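Local structure of translation initiation inhibitor (2EWC) at residues G22-Q36 / Q108-H122. The protein is of unknown function but belongs to the highly conserved YjgF family and has been named a putative translation initiation inhibitor. Sequence-based numbering, arbitrary orientation.
Sequences GDFYYLNYCVGNVGQ and QGLLFQVDGVAYSKH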
loop_
_atom_site.group_PDB
_atom_site.type_symbol
_atom_site.label_atom_id
_atom_site.label_comp_id
_atom_site.label_asym_id
_atom_site.label_seq_id
_atom_site.Cartn_x
_atom_site.Cartn_y
_atom_site.Cartn_z
ATOM N N GLY B 22 24.154 -24.633 -32.592
ATOM C CA GLY B 22 25.281 -24.318 -31.708
ATOM C C GLY B 22 25.166 -25.044 -30.377
ATOM O O GLY B 22 25.141 -26.269 -30.346
ATOM N N ASP B 23 25.079 -24.280 -29.281
ATOM C CA ASP B 23 25.015 -24.846 -27.927
ATOM C C ASP B 23 23.573 -25.085 -27.445
ATOM O O ASP B 23 23.368 -25.574 -26.323
ATOM C CB ASP B 23 25.747 -23.927 -26.933
ATOM C CG ASP B 23 27.262 -23.863 -27.177
ATOM O OD1 ASP B 23 27.845 -24.821 -27.768
ATOM O OD2 ASP B 23 27.873 -22.855 -26.741
ATOM N N PHE B 24 22.590 -24.727 -28.278
ATOM C CA PHE B 24 21.167 -24.781 -27.895
ATOM C C PHE B 24 20.361 -25.784 -28.690
ATOM O O PHE B 24 20.650 -26.033 -29.859
ATOM C CB PHE B 24 20.548 -23.396 -27.963
ATOM C CG PHE B 24 21.047 -22.479 -26.874
ATOM C CD1 PHE B 24 20.382 -22.401 -25.653
ATOM C CD2 PHE B 24 22.230 -21.764 -27.039
ATOM C CE1 PHE B 24 20.861 -21.577 -24.629
ATOM C CE2 PHE B 24 22.721 -20.946 -26.017
ATOM C CZ PHE B 24 22.027 -20.848 -24.816
ATOM N N TYR B 25 19.382 -26.402 -28.020
ATOM C CA TYR B 25 18.594 -27.463 -28.610
ATOM C C TYR B 25 17.139 -27.125 -28.429
ATOM O O TYR B 25 16.707 -26.875 -27.304
ATOM C CB TYR B 25 18.915 -28.798 -27.956
ATOM C CG TYR B 25 20.351 -29.203 -28.132
ATOM C CD1 TYR B 25 20.706 -30.123 -29.102
ATOM C CD2 TYR B 25 21.365 -28.630 -27.353
ATOM C CE1 TYR B 25 22.036 -30.489 -29.288
ATOM C CE2 TYR B 25 22.700 -28.989 -27.535
ATOM C CZ TYR B 25 23.017 -29.918 -28.506
ATOM O OH TYR B 25 24.315 -30.291 -28.701
ATOM N N TYR B 26 16.394 -27.098 -29.528
ATOM C CA TYR B 26 14.985 -26.699 -29.507
ATOM C C TYR B 26 14.087 -27.909 -29.739
ATOM O O TYR B 26 14.155 -28.553 -30.780
ATOM C CB TYR B 26 14.715 -25.627 -30.563
ATOM C CG TYR B 26 15.454 -24.370 -30.247
ATOM C CD1 TYR B 26 14.816 -23.327 -29.579
ATOM C CD2 TYR B 26 16.814 -24.239 -30.557
ATOM C CE1 TYR B 26 15.502 -22.190 -29.233
ATOM C CE2 TYR B 26 17.498 -23.095 -30.218
ATOM C CZ TYR B 26 16.833 -22.073 -29.565
ATOM O OH TYR B 26 17.500 -20.930 -29.203
ATOM N N LEU B 27 13.250 -28.198 -28.755
ATOM C CA LEU B 27 12.312 -29.321 -28.826
ATOM C C LEU B 27 10.962 -28.891 -29.382
ATOM O O LEU B 27 10.352 -27.928 -28.899
ATOM C CB LEU B 27 12.132 -29.942 -27.441
ATOM C CG LEU B 27 13.351 -30.700 -26.878
ATOM C CD1 LEU B 27 13.680 -30.279 -25.430
ATOM C CD2 LEU B 27 13.080 -32.161 -26.955
ATOM N N ASN B 28 10.524 -29.584 -30.427
ATOM C CA ASN B 28 9.157 -29.495 -30.908
ATOM C C ASN B 28 8.212 -29.906 -29.742
ATOM O O ASN B 28 8.676 -30.457 -28.728
ATOM C CB ASN B 28 9.014 -30.423 -32.112
ATOM C CG ASN B 28 7.728 -30.216 -32.875
ATOM O OD1 ASN B 28 7.613 -29.301 -33.678
ATOM N ND2 ASN B 28 6.758 -31.088 -32.645
ATOM N N TYR B 29 6.913 -29.597 -29.839
ATOM C CA TYR B 29 5.977 -30.005 -28.779
ATOM C C TYR B 29 6.101 -31.519 -28.568
ATOM O O TYR B 29 6.242 -32.285 -29.529
ATOM C CB TYR B 29 4.518 -29.603 -29.094
ATOM C CG TYR B 29 3.932 -30.300 -30.304
ATOM C CD1 TYR B 29 3.336 -31.559 -30.188
ATOM C CD2 TYR B 29 3.980 -29.698 -31.573
ATOM C CE1 TYR B 29 2.793 -32.210 -31.312
ATOM C CE2 TYR B 29 3.451 -30.325 -32.688
ATOM C CZ TYR B 29 2.853 -31.584 -32.553
ATOM O OH TYR B 29 2.329 -32.226 -33.659
ATOM N N CYS B 30 6.085 -31.928 -27.306
ATOM C CA CYS B 30 6.191 -33.320 -26.915
ATOM C C CYS B 30 4.884 -33.800 -26.325
ATOM O O CYS B 30 4.292 -33.146 -25.482
ATOM C CB CYS B 30 7.284 -33.508 -25.874
ATOM S SG CYS B 30 8.917 -33.055 -26.433
ATOM N N VAL B 31 4.499 -34.994 -26.741
ATOM C CA VAL B 31 3.211 -35.564 -26.474
ATOM C C VAL B 31 3.421 -37.068 -26.281
ATOM O O VAL B 31 4.274 -37.648 -26.945
ATOM C CB VAL B 31 2.281 -35.228 -27.682
ATOM C CG1 VAL B 31 1.957 -36.460 -28.540
ATOM C CG2 VAL B 31 1.060 -34.564 -27.211
ATOM N N GLY B 32 2.689 -37.688 -25.354
ATOM C CA GLY B 32 2.824 -39.129 -25.091
ATOM C C GLY B 32 1.656 -39.729 -24.320
ATOM O O GLY B 32 0.893 -38.998 -23.668
ATOM N N ASN B 33 1.527 -41.063 -24.369
ATOM C CA ASN B 33 0.449 -41.797 -23.685
ATOM C C ASN B 33 -0.930 -41.194 -23.957
ATOM O O ASN B 33 -1.681 -40.975 -23.013
ATOM C CB ASN B 33 0.688 -41.800 -22.162
ATOM C CG ASN B 33 1.912 -42.611 -21.754
ATOM O OD1 ASN B 33 2.330 -43.506 -22.474
ATOM N ND2 ASN B 33 2.491 -42.295 -20.586
ATOM N N VAL B 34 -1.279 -40.879 -25.208
ATOM C CA VAL B 34 -2.534 -40.110 -25.398
ATOM C C VAL B 34 -3.782 -40.980 -25.247
ATOM O O VAL B 34 -3.755 -42.201 -25.470
ATOM C CB VAL B 34 -2.584 -39.154 -26.685
ATOM C CG1 VAL B 34 -3.814 -38.185 -26.625
ATOM C CG2 VAL B 34 -1.287 -38.305 -26.849
ATOM N N GLY B 35 -4.857 -40.352 -24.799
ATOM C CA GLY B 35 -6.038 -41.082 -24.406
ATOM C C GLY B 35 -6.002 -41.498 -22.948
ATOM O O GLY B 35 -7.002 -41.959 -22.414
ATOM N N GLN B 36 -4.855 -41.354 -22.296
ATOM C CA GLN B 36 -4.760 -41.714 -20.888
ATOM C C GLN B 36 -5.032 -40.485 -20.013
ATOM O O GLN B 36 -5.309 -39.398 -20.541
ATOM C CB GLN B 36 -3.413 -42.381 -20.586
ATOM C CG GLN B 36 -3.216 -43.672 -21.372
ATOM C CD GLN B 36 -1.831 -44.292 -21.178
ATOM O OE1 GLN B 36 -1.259 -44.247 -20.084
ATOM N NE2 GLN B 36 -1.293 -44.888 -22.245
ATOM N N GLN B 108 -10.457 -40.254 -23.502
ATOM C CA GLN B 108 -9.294 -40.507 -24.354
ATOM C C GLN B 108 -8.850 -39.300 -25.204
ATOM O O GLN B 108 -8.275 -39.483 -26.269
ATOM C CB GLN B 108 -9.525 -41.740 -25.243
ATOM C CG GLN B 108 -9.789 -43.034 -24.446
ATOM C CD GLN B 108 -11.268 -43.228 -24.129
ATOM O OE1 GLN B 108 -12.137 -42.932 -24.960
ATOM N NE2 GLN B 108 -11.563 -43.728 -22.923
ATOM N N GLY B 109 -9.125 -38.072 -24.764
ATOM C CA GLY B 109 -8.702 -36.916 -25.545
ATOM C C GLY B 109 -7.296 -36.466 -25.181
ATOM O O GLY B 109 -6.714 -36.970 -24.216
ATOM N N LEU B 110 -6.758 -35.506 -25.935
ATOM C CA LEU B 110 -5.428 -34.965 -25.664
ATOM C C LEU B 110 -5.529 -33.886 -24.603
ATOM O O LEU B 110 -6.347 -32.966 -24.747
ATOM C CB LEU B 110 -4.815 -34.375 -26.936
ATOM C CG LEU B 110 -3.513 -33.563 -26.809
ATOM C CD1 LEU B 110 -2.311 -34.458 -26.336
ATOM C CD2 LEU B 110 -3.202 -32.904 -28.158
ATOM N N LEU B 111 -4.713 -33.984 -23.549
ATOM C CA LEU B 111 -4.792 -33.064 -22.412
ATOM C C LEU B 111 -3.574 -32.180 -22.187
ATOM O O LEU B 111 -3.654 -31.195 -21.451
ATOM C CB LEU B 111 -5.089 -33.844 -21.108
ATOM C CG LEU B 111 -6.283 -34.817 -21.145
ATOM C CD1 LEU B 111 -6.310 -35.792 -19.940
ATOM C CD2 LEU B 111 -7.659 -34.077 -21.317
ATOM N N PHE B 112 -2.441 -32.532 -22.790
ATOM C CA PHE B 112 -1.173 -31.937 -22.386
ATOM C C PHE B 112 -0.093 -32.071 -23.458
ATOM O O PHE B 112 0.007 -33.109 -24.122
ATOM C CB PHE B 112 -0.711 -32.593 -21.081
ATOM C CG PHE B 112 0.584 -32.054 -20.552
ATOM C CD1 PHE B 112 0.613 -30.867 -19.816
ATOM C CD2 PHE B 112 1.776 -32.718 -20.811
ATOM C CE1 PHE B 112 1.823 -30.351 -19.326
ATOM C CE2 PHE B 112 2.995 -32.213 -20.338
ATOM C CZ PHE B 112 3.008 -31.025 -19.575
ATOM N N GLN B 113 0.690 -31.010 -23.634
ATOM C CA GLN B 113 1.875 -31.029 -24.492
ATOM C C GLN B 113 2.939 -30.240 -23.771
ATOM O O GLN B 113 2.615 -29.407 -22.926
ATOM C CB GLN B 113 1.623 -30.369 -25.841
ATOM C CG GLN B 113 0.609 -31.069 -26.737
ATOM C CD GLN B 113 0.509 -30.400 -28.109
ATOM O OE1 GLN B 113 0.947 -29.266 -28.288
ATOM N NE2 GLN B 113 -0.095 -31.098 -29.079
ATOM N N VAL B 114 4.206 -30.512 -24.087
ATOM C CA VAL B 114 5.288 -29.707 -23.553
ATOM C C VAL B 114 6.339 -29.459 -24.641
ATOM O O VAL B 114 6.504 -30.264 -25.539
ATOM C CB VAL B 114 5.873 -30.324 -22.252
ATOM C CG1 VAL B 114 6.611 -31.683 -22.513
ATOM C CG2 VAL B 114 6.746 -29.323 -21.540
ATOM N N ASP B 115 6.991 -28.304 -24.602
ATOM C CA ASP B 115 8.150 -28.081 -25.441
ATOM C C ASP B 115 9.248 -27.470 -24.585
ATOM O O ASP B 115 9.075 -27.304 -23.377
ATOM C CB ASP B 115 7.785 -27.239 -26.677
ATOM C CG ASP B 115 7.756 -25.736 -26.405
ATOM O OD1 ASP B 115 7.827 -24.955 -27.392
ATOM O OD2 ASP B 115 7.675 -25.313 -25.227
ATOM N N GLY B 116 10.387 -27.140 -25.179
ATOM C CA GLY B 116 11.453 -26.522 -24.402
ATOM C C GLY B 116 12.712 -26.229 -25.176
ATOM O O GLY B 116 12.816 -26.535 -26.375
ATOM N N VAL B 117 13.660 -25.621 -24.462
ATOM C CA VAL B 117 15.002 -25.374 -24.933
ATOM C C VAL B 117 15.961 -26.150 -23.999
ATOM O O VAL B 117 15.777 -26.146 -22.791
ATOM C CB VAL B 117 15.332 -23.840 -24.898
ATOM C CG1 VAL B 117 16.672 -23.564 -25.544
ATOM C CG2 VAL B 117 14.221 -23.001 -25.589
ATOM N N ALA B 118 16.960 -26.815 -24.561
ATOM C CA ALA B 118 18.050 -27.416 -23.776
ATOM C C ALA B 118 19.417 -26.792 -24.137
ATOM O O ALA B 118 19.546 -26.117 -25.162
ATOM C CB ALA B 118 18.074 -28.930 -23.968
ATOM N N TYR B 119 20.439 -27.027 -23.309
ATOM C CA TYR B 119 21.735 -26.412 -23.539
ATOM C C TYR B 119 22.866 -27.381 -23.247
ATOM O O TYR B 119 22.787 -28.185 -22.310
ATOM C CB TYR B 119 21.881 -25.187 -22.647
ATOM C CG TYR B 119 23.258 -24.528 -22.634
ATOM C CD1 TYR B 119 23.618 -23.612 -23.622
ATOM C CD2 TYR B 119 24.176 -24.788 -21.614
ATOM C CE1 TYR B 119 24.844 -22.973 -23.614
ATOM C CE2 TYR B 119 25.439 -24.144 -21.593
ATOM C CZ TYR B 119 25.750 -23.233 -22.612
ATOM O OH TYR B 119 26.959 -22.578 -22.647
ATOM N N SER B 120 23.923 -27.274 -24.047
ATOM C CA SER B 120 25.133 -28.040 -23.848
ATOM C C SER B 120 26.301 -27.340 -24.554
ATOM O O SER B 120 26.360 -27.294 -25.785
ATOM C CB SER B 120 24.964 -29.462 -24.370
ATOM O OG SER B 120 26.071 -30.242 -23.982
ATOM N N LYS B 121 27.213 -26.799 -23.759
ATOM C CA LYS B 121 28.363 -26.036 -24.268
ATOM C C LYS B 121 29.366 -26.889 -25.061
ATOM O O LYS B 121 29.852 -27.902 -24.559
ATOM C CB LYS B 121 29.062 -25.304 -23.102
ATOM C CG LYS B 121 30.416 -24.637 -23.413
ATOM C CD LYS B 121 30.289 -23.518 -24.430
ATOM C CE LYS B 121 31.638 -22.853 -24.710
ATOM N NZ LYS B 121 31.968 -21.828 -23.688
ATOM N N HIS B 122 29.648 -26.474 -26.300
ATOM C CA HIS B 122 30.793 -27.001 -27.081
ATOM C C HIS B 122 32.018 -26.065 -27.015
ATOM O O HIS B 122 33.163 -26.524 -26.852
ATOM C CB HIS B 122 30.414 -27.254 -28.550
ATOM C CG HIS B 122 29.222 -28.143 -28.722
ATOM N ND1 HIS B 122 27.934 -27.653 -28.823
ATOM C CD2 HIS B 122 29.118 -29.491 -28.805
ATOM C CE1 HIS B 122 27.087 -28.659 -28.960
ATOM N NE2 HIS B 122 27.783 -29.785 -28.958
HETATM O O HOH W 1 27.439 -21.226 -24.832
HETATM O O HOH W 2 8.839 -25.452 -29.987
HETATM O O HOH W 3 11.464 -24.998 -28.343
HETATM O O HOH W 4 1.098 -35.665 -23.644
HETATM O O HOH W 5 -7.761 -38.508 -21.764
#
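The rings of Phe24 and Tyr119 meet obliquely on one face of the sheet, Tyr119 CD1 lying 3.4 Å from Phe24 CZ, over a face of the Phe24 ring but toward its rim; the planes are inclined at 54°. With Tyr119 CG opposite its backbone N (chi1 172°) and Phe24 CG beside its own, the two rings are brought onto each other across the strand pair. Val117 completes this row: CG1 meets the edge of Phe24, and CG2 comes within 3.9 Å of Tyr26 CE1, the two side chains running the same way. Phe24 rings of the second and third subunits continue the cluster into the oligomer. On the other face Tyr25, Leu27, Ala118, Cys30 and Val114 turn toward the layer of helix 38-54, where Ala45 touches Val114 and Arg52 touches Leu27 and Cys30. Strands 24-30 and 112-119 are thus antiparallel neighbours in the helix-backed sheet of the YjgF fold, their axes at 165°. Tyr25 and Ala118 exchange two backbone bonds; Val114 N bonds to Cys30 O. Between these pairs the register slips by one residue, Leu27 lying nearest Gly116 but Tyr29 nearest Asp115, whose carboxylate bridges to Lys95 of the second subunit. Beyond, the Gln113 amide runs obliquely past the Tyr29 ring with its plane nearly parallel, Gln113 NE2 3.6 Å from Tyr29 CD1, and Val31 CG2 presses tightly on Leu110 CD1. At the opposite end Asp23 OD1 takes two bonds from His122: backbone N, at 2.9 Å, approaches from above the carboxylate plane, and ND1, at 3.0 Å, nearly along the C-O axis, the second being more bent. Tyr25 OH sits in plane at the imidazole edge, 3.2 Å from His122 CE1. Asp23 OD2 accepts from a water that also hydrogen-bonds Tyr119 OH.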